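Local coordinates for SusD-like carbohydrate binding protein (Bacteroides vulgatus, PDB 3LEW) that probably binds carbohydrate at the outer membrane as a member of the SusD family of nutrient-binding proteins, at residues A[43-46]-A[47-50]; A[49-52]-A[53-57]; A[67-70]-A[71-74]; A[400-404]-A[405-409]. All blocks are in the same frame, centred on the assembly; numbering follows the deposited sequence.

Contact 1: residues A[43-46]-A[47-50]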
# COMPACT_ATOMS: atom_id res chain seq x y z
N PRO A 43 -1.59 -0.05 -13.54
CA PRO A 43 -2.51 1.13 -13.57
C PRO A 43 -2.21 2.14 -12.49
O PRO A 43 -2.78 2.11 -11.41
CB PRO A 43 -3.92 0.47 -13.42
CG PRO A 43 -3.67 -1.02 -13.61
CD PRO A 43 -2.29 -1.28 -13.13
N GLY A 44 -1.23 3.03 -12.73
CA GLY A 44 -0.87 4.03 -11.73
C GLY A 44 -0.25 3.53 -10.45
O GLY A 44 0.25 2.37 -10.39
N TYR A 45 -0.25 4.38 -9.42
CA TYR A 45 0.38 4.04 -8.14
C TYR A 45 -0.14 2.74 -7.50
O TYR A 45 0.61 2.03 -6.78
CB TYR A 45 0.23 5.18 -7.15
CG TYR A 45 0.81 4.91 -5.78
CD1 TYR A 45 2.17 5.04 -5.56
CD2 TYR A 45 0.01 4.59 -4.70
CE1 TYR A 45 2.71 4.82 -4.30
CE2 TYR A 45 0.53 4.37 -3.48
CZ TYR A 45 1.87 4.48 -3.27
OH TYR A 45 2.44 4.29 -2.03
N GLY A 46 -1.43 2.46 -7.69
CA GLY A 46 -1.97 1.20 -7.23
C GLY A 46 -1.28 -0.05 -7.72
O GLY A 46 -1.33 -1.08 -7.06
N ALA A 47 -0.67 -0.01 -8.90
CA ALA A 47 0.19 -1.09 -9.34
C ALA A 47 1.26 -1.48 -8.32
O ALA A 47 1.56 -2.68 -8.16
CB ALA A 47 0.81 -0.82 -10.75
N MSE A 48 1.90 -0.50 -7.68
CA MSE A 48 2.86 -0.85 -6.64
C MSE A 48 2.19 -1.50 -5.41
O MSE A 48 2.71 -2.47 -4.86
CB MSE A 48 3.68 0.37 -6.25
CG MSE A 48 4.75 0.73 -7.33
SE MSE A 48 4.07 2.03 -8.58
CE MSE A 48 4.15 3.46 -7.59
N LEU A 49 1.00 -1.03 -5.04
CA LEU A 49 0.25 -1.64 -3.92
C LEU A 49 -0.06 -3.10 -4.25
O LEU A 49 0.07 -4.01 -3.42
CB LEU A 49 -1.04 -0.88 -3.67
CG LEU A 49 -0.83 0.60 -3.29
CD1 LEU A 49 -2.21 1.20 -2.98
CD2 LEU A 49 0.08 0.79 -2.07
N ARG A 50 -0.43 -3.36 -5.52
CA ARG A 50 -0.72 -4.72 -5.93
C ARG A 50 0.54 -5.59 -5.93
O ARG A 50 0.51 -6.73 -5.42
CB ARG A 50 -1.43 -4.75 -7.33
CG ARG A 50 -2.96 -4.77 -7.31
CD ARG A 50 -3.63 -3.47 -6.82
NE ARG A 50 -3.69 -3.39 -5.36
CZ ARG A 50 -4.15 -2.35 -4.68
NH1 ARG A 50 -4.54 -1.22 -5.29
NH2 ARG A 50 -4.22 -2.42 -3.35
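Ala47 meets Gly44 where the loop after helix 19-35 winds into the first turn of helix 46-54. Ala47 N gives a hydrogen bond to Gly44 O at 3.0 Å, while Ala47 CB packs beside the proline ring, 3.9 Å from Pro43 CD. Met48, a selenomethionine, makes the same three-residue step from its N to Tyr45 O, the N-H arriving from above the carbonyl plane. Bends at chi2 (93°) and chi3 swing its terminal methyl back to the tyrosine, and the two side chains cross at about a right angle; Met48 CE sits tightly, 3.2 Å from Tyr45 CD1. Leu49 takes the diagonally opposite ring atom, with Leu49 CD2 3.9 Å from Tyr45 CE2, and Phe127 also meets this ring. Arg50 makes the four-residue step of an alpha helix, Arg50 N bonding to Gly46 O at 2.9 Å. Its chain doubles back along the turn, and the guanidinium reaches Gln270 through NH1 and Gly404 O through NH2. With an alanine here, both of those acceptors would probably lose a donor and the loop around Gly404 one of its ties to the helix. Lower down the same chain, Arg50 CD rests 3.3 Å from Gly46 O.

Contact 2: residues A[49-52]-A[53-57]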
# COMPACT_ATOMS: atom_id res chain seq x y z
N LEU A 49 1.00 -1.03 -5.04
CA LEU A 49 0.25 -1.64 -3.92
C LEU A 49 -0.06 -3.10 -4.25
O LEU A 49 0.07 -4.01 -3.42
CB LEU A 49 -1.04 -0.88 -3.67
CG LEU A 49 -0.83 0.60 -3.29
CD1 LEU A 49 -2.21 1.20 -2.98
CD2 LEU A 49 0.08 0.79 -2.07
N ARG A 50 -0.43 -3.36 -5.52
CA ARG A 50 -0.72 -4.72 -5.93
C ARG A 50 0.54 -5.59 -5.93
O ARG A 50 0.51 -6.73 -5.42
CB ARG A 50 -1.43 -4.75 -7.33
CG ARG A 50 -2.96 -4.77 -7.31
CD ARG A 50 -3.63 -3.47 -6.82
NE ARG A 50 -3.69 -3.39 -5.36
CZ ARG A 50 -4.15 -2.35 -4.68
NH1 ARG A 50 -4.54 -1.22 -5.29
NH2 ARG A 50 -4.22 -2.42 -3.35
N ALA A 51 1.64 -5.08 -6.47
CA ALA A 51 2.92 -5.77 -6.40
C ALA A 51 3.26 -6.14 -4.97
O ALA A 51 3.69 -7.27 -4.71
CB ALA A 51 4.07 -4.90 -7.03
N ASN A 52 3.06 -5.19 -4.06
CA ASN A 52 3.38 -5.37 -2.65
C ASN A 52 2.68 -6.56 -2.01
O ASN A 52 3.26 -7.24 -1.19
CB ASN A 52 3.13 -4.11 -1.82
CG ASN A 52 4.07 -2.94 -2.19
OD1 ASN A 52 5.04 -3.13 -2.97
ND2 ASN A 52 3.72 -1.72 -1.74
N ASP A 53 1.43 -6.78 -2.37
CA ASP A 53 0.69 -7.92 -1.86
C ASP A 53 1.02 -9.20 -2.57
O ASP A 53 1.04 -10.26 -1.94
CB ASP A 53 -0.83 -7.62 -1.89
CG ASP A 53 -1.22 -6.56 -0.87
OD1 ASP A 53 -0.61 -6.51 0.24
OD2 ASP A 53 -2.14 -5.79 -1.15
N ALA A 54 1.27 -9.16 -3.89
CA ALA A 54 1.70 -10.33 -4.62
C ALA A 54 3.02 -10.86 -4.05
O ALA A 54 3.29 -12.06 -4.07
CB ALA A 54 1.84 -10.02 -6.16
N MSE A 55 3.83 -9.97 -3.49
CA MSE A 55 5.12 -10.35 -2.93
C MSE A 55 5.07 -10.70 -1.41
O MSE A 55 6.08 -10.60 -0.71
CB MSE A 55 6.06 -9.20 -3.26
CG MSE A 55 6.34 -9.11 -4.78
SE MSE A 55 7.26 -7.53 -5.28
CE MSE A 55 9.02 -7.85 -4.52
N GLY A 56 3.91 -11.18 -0.94
CA GLY A 56 3.70 -11.48 0.44
C GLY A 56 3.34 -12.95 0.65
O GLY A 56 3.50 -13.80 -0.25
N SER A 57 2.85 -13.23 1.85
CA SER A 57 2.55 -14.59 2.25
C SER A 57 1.13 -14.98 1.99
O SER A 57 0.81 -16.16 2.17
CB SER A 57 2.84 -14.74 3.76
OG SER A 57 4.24 -14.52 4.02
O HOH W 1 -3.22 -5.71 -3.67
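Asp53 and Leu49 are joined through the backbone, Asp53 N bonding to Leu49 O at 3.3 Å. The next two amides follow the same four-residue step: Ala54 N to Arg50 O is short and nearly straight (3.0 Å, 167°), and Met55 N to Ala51 O is more bent at 137°. Asp53 N also makes a weak second bond to Arg50 O. This is the C-terminal end of helix 46-54: Met55 is the first residue to abandon helical angles, and a weak bond from Gly56 N to Asp53 O marks the chain's departure.

The polar side chains meet through solvent. Water 1 lies in the guanidinium plane at its edge, accepting from Arg50 NE at 2.9 Å and donating to Asp53 OD2 at 2.7 Å, though the place of OD2 is somewhat uncertain. Direct pairing is not reached, and each charge has other partners: the guanidinium is held by Gln270 and Gly404, and Asp53 OD1 holds Ser408 OG. Asn52 points away from the turn into neighbouring protein, its amide gripped by Tyr470 OH and Gly406 O.

Apolar contact is slight. Met55 CG lies beside its own backbone N (chi1 -68°), which brings it to 3.2 Å from Ala51 O. An extended chi2 carries Met55 SE to 4.5 Å from Ala51 CB, and the bend at chi3 turns the methyl away from the alanine.

Contact 3: residues A[67-70]-A[71-74]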
# COMPACT_ATOMS: atom_id res chain seq x y z
N PHE A 67 0.20 -9.88 -12.74
CA PHE A 67 1.11 -9.94 -11.59
C PHE A 67 1.68 -11.29 -11.23
O PHE A 67 2.26 -11.44 -10.14
CB PHE A 67 0.40 -9.31 -10.40
CG PHE A 67 0.25 -7.81 -10.53
CD1 PHE A 67 -0.85 -7.25 -11.19
CD2 PHE A 67 1.21 -6.98 -9.99
CE1 PHE A 67 -0.98 -5.84 -11.32
CE2 PHE A 67 1.05 -5.60 -10.09
CZ PHE A 67 -0.04 -5.04 -10.75
N ARG A 68 1.60 -12.24 -12.15
CA ARG A 68 2.14 -13.60 -11.85
C ARG A 68 3.65 -13.53 -11.53
O ARG A 68 4.08 -14.17 -10.60
CB ARG A 68 1.89 -14.60 -12.97
CG ARG A 68 2.45 -16.05 -12.63
CD ARG A 68 2.59 -16.96 -13.87
NE ARG A 68 3.46 -16.33 -14.88
CZ ARG A 68 4.76 -16.57 -15.06
NH1 ARG A 68 5.40 -17.47 -14.31
NH2 ARG A 68 5.43 -15.93 -16.01
N THR A 69 4.44 -12.76 -12.29
CA THR A 69 5.87 -12.70 -12.07
C THR A 69 6.20 -12.03 -10.71
O THR A 69 7.23 -12.30 -10.15
CB THR A 69 6.64 -12.04 -13.20
OG1 THR A 69 6.18 -10.68 -13.37
CG2 THR A 69 6.48 -12.83 -14.56
N HIS A 70 5.34 -11.15 -10.23
CA HIS A 70 5.48 -10.53 -8.91
C HIS A 70 5.30 -11.58 -7.84
O HIS A 70 6.08 -11.60 -6.87
CB HIS A 70 4.49 -9.33 -8.70
CG HIS A 70 4.51 -8.33 -9.82
ND1 HIS A 70 4.14 -8.67 -11.10
CD2 HIS A 70 4.84 -7.02 -9.86
CE1 HIS A 70 4.27 -7.61 -11.89
NE2 HIS A 70 4.68 -6.59 -11.16
N ASN A 71 4.29 -12.46 -7.99
CA ASN A 71 4.07 -13.53 -7.04
C ASN A 71 5.30 -14.45 -6.96
O ASN A 71 5.58 -15.01 -5.91
CB ASN A 71 2.78 -14.27 -7.40
CG ASN A 71 2.17 -15.08 -6.25
OD1 ASN A 71 1.70 -16.21 -6.49
ND2 ASN A 71 2.06 -14.49 -5.04
N GLU A 72 6.01 -14.59 -8.07
CA GLU A 72 7.22 -15.40 -8.20
C GLU A 72 8.49 -14.72 -7.67
O GLU A 72 9.57 -15.37 -7.57
CB GLU A 72 7.51 -15.64 -9.68
CG GLU A 72 6.50 -16.43 -10.42
CD GLU A 72 6.98 -16.81 -11.80
OE1 GLU A 72 7.63 -15.98 -12.47
OE2 GLU A 72 6.73 -17.94 -12.21
N PHE A 73 8.39 -13.42 -7.41
CA PHE A 73 9.52 -12.55 -7.02
C PHE A 73 10.48 -12.20 -8.15
O PHE A 73 11.61 -11.73 -7.90
CB PHE A 73 10.28 -13.08 -5.78
CG PHE A 73 9.45 -13.08 -4.54
CD1 PHE A 73 9.35 -11.96 -3.74
CD2 PHE A 73 8.79 -14.21 -4.15
CE1 PHE A 73 8.55 -11.96 -2.59
CE2 PHE A 73 8.03 -14.23 -3.05
CZ PHE A 73 7.89 -13.10 -2.25
N SER A 74 10.08 -12.43 -9.40
CA SER A 74 10.99 -12.06 -10.49
C SER A 74 10.78 -10.64 -11.08
O SER A 74 11.72 -10.10 -11.68
CB SER A 74 10.95 -13.11 -11.59
OG SER A 74 9.73 -13.05 -12.25
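Asn71 N bonds to Phe67 O at 3.1 Å and Glu72 N to Arg68 O, the only full helical steps of this short turn. Phe73 then takes a positive phi of 73°, which ends the helix: Ser74 N reaches Thr69 O at 2.9 Å, and Phe73 N reaches His70 O at 3.0 Å from well above the carbonyl plane. Thr69 O takes a weak further bond from Ser74 OG, which also lies 3.4 Å from Thr69 CB.

Among the side chains, Arg68 extends with CG opposite the backbone N (chi1 -179°), then bends at chi3 to lay its guanidinium edge against Glu72. In this salt bridge the two planes stand 78° apart; the spacing of Arg68 NH1 and Glu72 OE2 is doubtful, since the carboxylate was modelled in two conformers. A leucine in place of Arg68 would probably leave the Glu72 carboxylate without its mate on this turn and more able to swing. On the buried side Phe67 CD2 covers one face of the His70 imidazole, whose NE2 bonds to Thr82, and Asn71 ND2 holds Ala54 O. The positive phi of Phe73 and the two bonds back into the last turn close helix 68-71 as a Schellman motif.

Contact 4: residues A[400-404]-A[405-409]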
# COMPACT_ATOMS: atom_id res chain seq x y z
N LYS A 400 -4.43 -9.63 8.29
CA LYS A 400 -5.85 -10.03 8.26
C LYS A 400 -6.73 -8.85 7.83
O LYS A 400 -7.58 -9.01 6.98
CB LYS A 400 -6.28 -10.54 9.62
CG LYS A 400 -5.67 -11.87 10.01
CD LYS A 400 -5.86 -12.13 11.50
CE LYS A 400 -7.36 -12.32 11.89
NZ LYS A 400 -7.55 -12.31 13.39
N GLU A 401 -6.51 -7.70 8.42
CA GLU A 401 -7.37 -6.52 8.19
C GLU A 401 -7.04 -5.79 6.90
O GLU A 401 -7.94 -5.21 6.29
CB GLU A 401 -7.25 -5.55 9.39
CG GLU A 401 -8.00 -4.19 9.25
CD GLU A 401 -9.51 -4.28 9.16
OE1 GLU A 401 -10.08 -5.35 9.45
OE2 GLU A 401 -10.14 -3.26 8.81
N LEU A 402 -5.75 -5.76 6.53
CA LEU A 402 -5.26 -4.97 5.39
C LEU A 402 -4.96 -5.80 4.12
O LEU A 402 -4.31 -5.31 3.19
CB LEU A 402 -4.01 -4.15 5.78
CG LEU A 402 -4.24 -3.23 6.98
CD1 LEU A 402 -2.89 -2.61 7.44
CD2 LEU A 402 -5.28 -2.13 6.71
N TRP A 403 -5.43 -7.03 4.09
CA TRP A 403 -5.21 -7.94 2.96
C TRP A 403 -5.56 -7.25 1.66
O TRP A 403 -6.65 -6.69 1.51
CB TRP A 403 -6.06 -9.22 3.11
CG TRP A 403 -5.78 -10.25 2.04
CD1 TRP A 403 -4.93 -11.32 2.13
CD2 TRP A 403 -6.32 -10.28 0.68
NE1 TRP A 403 -4.93 -12.03 0.94
CE2 TRP A 403 -5.77 -11.40 0.04
CE3 TRP A 403 -7.21 -9.47 -0.03
CZ2 TRP A 403 -6.06 -11.71 -1.28
CZ3 TRP A 403 -7.49 -9.80 -1.36
CH2 TRP A 403 -6.92 -10.91 -1.95
N GLY A 404 -4.65 -7.29 0.70
CA GLY A 404 -4.96 -6.72 -0.59
C GLY A 404 -4.84 -5.20 -0.75
O GLY A 404 -4.99 -4.70 -1.85
N GLU A 405 -4.56 -4.50 0.35
CA GLU A 405 -4.49 -3.03 0.32
C GLU A 405 -3.09 -2.44 0.16
O GLU A 405 -2.95 -1.23 0.13
CB GLU A 405 -5.14 -2.47 1.59
CG GLU A 405 -6.66 -2.75 1.61
CD GLU A 405 -7.31 -2.27 2.89
OE1 GLU A 405 -7.49 -1.02 3.07
OE2 GLU A 405 -7.66 -3.16 3.67
N GLY A 406 -2.09 -3.29 -0.01
CA GLY A 406 -0.76 -2.85 -0.41
C GLY A 406 0.37 -2.86 0.61
O GLY A 406 1.37 -2.19 0.39
N PHE A 407 0.23 -3.63 1.68
CA PHE A 407 1.17 -3.56 2.79
C PHE A 407 2.04 -4.82 2.97
O PHE A 407 2.98 -4.77 3.75
CB PHE A 407 0.41 -3.35 4.10
CG PHE A 407 -0.37 -2.07 4.17
CD1 PHE A 407 0.22 -0.91 4.60
CD2 PHE A 407 -1.71 -2.03 3.80
CE1 PHE A 407 -0.51 0.28 4.65
CE2 PHE A 407 -2.46 -0.85 3.87
CZ PHE A 407 -1.84 0.30 4.32
N SER A 408 1.75 -5.93 2.29
CA SER A 408 2.43 -7.18 2.69
C SER A 408 3.95 -7.08 2.59
O SER A 408 4.66 -7.39 3.54
CB SER A 408 1.97 -8.40 1.89
OG SER A 408 0.55 -8.62 1.97
N LEU A 409 4.47 -6.63 1.45
CA LEU A 409 5.94 -6.52 1.27
C LEU A 409 6.51 -5.46 2.18
O LEU A 409 7.62 -5.57 2.66
CB LEU A 409 6.27 -6.17 -0.17
CG LEU A 409 7.76 -6.00 -0.53
CD1 LEU A 409 8.55 -7.35 -0.44
CD2 LEU A 409 7.89 -5.38 -1.97
O HOH W 2 -1.68 -5.71 2.58
O HOH W 3 -2.25 -8.97 1.24
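Leu402 lays a methyl over one face of the Phe407 ring, and this is the tight half of the contact. Leu402 CD1 stands 4.0 Å from the ring centroid and only 18° off the normal, a CH-pi contact, while Leu402 CB presses on the ring atom Phe407 CD2 at 3.7 Å. Between them the chain makes a type II beta turn from Leu402 to Glu405, closed by Glu405 N bonding to Leu402 O at 3.0 Å. Gly404 takes its third position with a positive phi, where a side chain would strike the Trp403 ring. Glu405 extends beyond CG (chi2 177°) and runs back along the turn until OE2 lies 3.3 Å from Glu401 O. Both are acceptors, and Lys328 NZ reconciles them by reaching each; Arg345 adds a salt bridge to the same carboxylate.

The other half is looser and bridged by water. Water 2 donates to Leu402 O at 2.7 Å and accepts from Phe407 N, lying in the ring plane at the edge of Phe407. Water 3 connects Gly404 N with Ser408 OG, accepting from Gly404 N at 3.0 Å, and sits above one face of the Trp403 indole, toward its rim. Neither Leu402 O with Phe407 N nor Gly404 N with Ser408 OG is bonded directly.

The whole loop carries the chain from the end of helix 387-401 into helix 408-414, with Phe407 packed on helices 202-215 and 346-359, and Leu402 and Glu405 against strand 341-345.

Helix 46-54 ties the set together. Contacts 1 and 2 are its two ends, sharing Leu49 and Arg50, with centres about 10 Å apart. Contact 3 packs on one flank: Phe67 CZ lies 3.7 Å from Arg50 CB, and Asn71 ND2 reaches Ala54 O at 2.9 Å. The turn of contact 4 docks elsewhere on the helix, through Arg50 NH2 to Gly404 O at 2.8 Å and Asp53 OD1 to Ser408 OG at 3.0 Å. Contacts 3 and 4, whose centres are about 17 Å apart, do not touch. Through the helix, the starch-binding-associated family region of contacts 1 to 3 is joined to the SusD family region of contact 4.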